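Local coordinates for protein lectin (Polyandrocarpa misakiensis, PDB 1BYF) that binds galactose through calcium as a homodimeric C-type lectin and serves in the animal's defence against microorganisms, at residues 27-30 with 31-34. Sequence-based numbering, arbitrary orientation.
Sequences ALVS and SAMR
Met33 N donates a 2.9 Å hydrogen bond to Ser30 O, closing a type I beta turn at 30-33 where the chain leaves strand 27-28 and heads for helix 36-49. The bond is bent, 137° at the hydrogen, and the donor stands well above the carbonyl plane. Arg34 N bonds to Ser31 O at 3.0 Å, making a second, overlapping type I turn at 31-34. Val29 packs against the flank of the first turn. Its CG2, set anti to the backbone N, meets Ala32 CB at 3.9 Å and Met33 CG at 3.8 Å. The Val29 and Met33 side chains cross at about a right angle. The Met33 end turns away from residues 27-30. Ile42 of helix 36-49 packs on Val29, Ala32 and Met33. The Arg34 chain folds at chi3 (-63°), which brings one guanidinium face over Ser31 CA, offset toward the rim. Asp71 takes NH2 in a salt bridge, and Trp69 adds a cation-pi contact. Glu120 on strand 115-122 accepts from Ser30 N and Ala32 N through OE1. Ser31 OG is hydrogen-bonded to Glu120 OE2 and Tyr3 OH. The Glu120 carboxylate thus satisfies two backbone N-H groups, which would tend to stabilise its negative charge.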
# COMPACT_ATOMS: atom_id res chain seq x y z
N ALA A 27 10.28 8.32 0.51
CA ALA A 27 11.30 8.02 -0.48
C ALA A 27 10.83 6.90 -1.39
O ALA A 27 10.05 6.04 -0.96
CB ALA A 27 12.61 7.61 0.18
N LEU A 28 11.32 6.89 -2.63
CA LEU A 28 10.96 5.81 -3.55
C LEU A 28 11.31 4.50 -2.85
O LEU A 28 12.41 4.42 -2.28
CB LEU A 28 11.67 6.00 -4.88
CG LEU A 28 11.15 5.31 -6.13
CD1 LEU A 28 9.66 5.58 -6.34
CD2 LEU A 28 11.95 5.80 -7.34
N VAL A 29 10.41 3.54 -2.81
CA VAL A 29 10.64 2.31 -2.06
C VAL A 29 12.03 1.73 -2.28
O VAL A 29 12.51 1.60 -3.41
CB VAL A 29 9.54 1.27 -2.33
CG1 VAL A 29 9.68 0.67 -3.72
CG2 VAL A 29 9.53 0.19 -1.26
N SER A 30 12.68 1.38 -1.18
CA SER A 30 14.03 0.82 -1.23
C SER A 30 14.28 -0.14 -0.08
O SER A 30 14.26 -1.35 -0.30
CB SER A 30 15.07 1.94 -1.24
OG SER A 30 14.95 2.75 -0.09
N SER A 31 14.53 0.35 1.13
CA SER A 31 14.79 -0.57 2.24
C SER A 31 13.62 -1.52 2.45
O SER A 31 13.85 -2.68 2.81
CB SER A 31 15.13 0.16 3.53
OG SER A 31 13.96 0.60 4.19
N ALA A 32 12.39 -1.09 2.18
CA ALA A 32 11.26 -2.01 2.38
C ALA A 32 11.34 -3.18 1.42
O ALA A 32 10.84 -4.27 1.72
CB ALA A 32 9.92 -1.29 2.32
N MET A 33 12.00 -3.00 0.27
CA MET A 33 12.13 -4.11 -0.68
C MET A 33 13.13 -5.16 -0.20
O MET A 33 13.13 -6.28 -0.69
CB MET A 33 12.54 -3.60 -2.06
CG MET A 33 11.50 -2.69 -2.71
SD MET A 33 9.95 -3.51 -3.07
CE MET A 33 10.34 -4.53 -4.47
N ARG A 34 13.97 -4.80 0.76
CA ARG A 34 14.97 -5.72 1.30
C ARG A 34 14.47 -6.39 2.58
O ARG A 34 15.15 -7.19 3.22
CB ARG A 34 16.27 -4.97 1.56
CG ARG A 34 16.82 -4.25 0.33
CD ARG A 34 18.26 -3.81 0.54
NE ARG A 34 18.41 -2.84 1.62
CZ ARG A 34 18.25 -1.54 1.57
NH1 ARG A 34 17.92 -0.90 0.45
NH2 ARG A 34 18.43 -0.81 2.68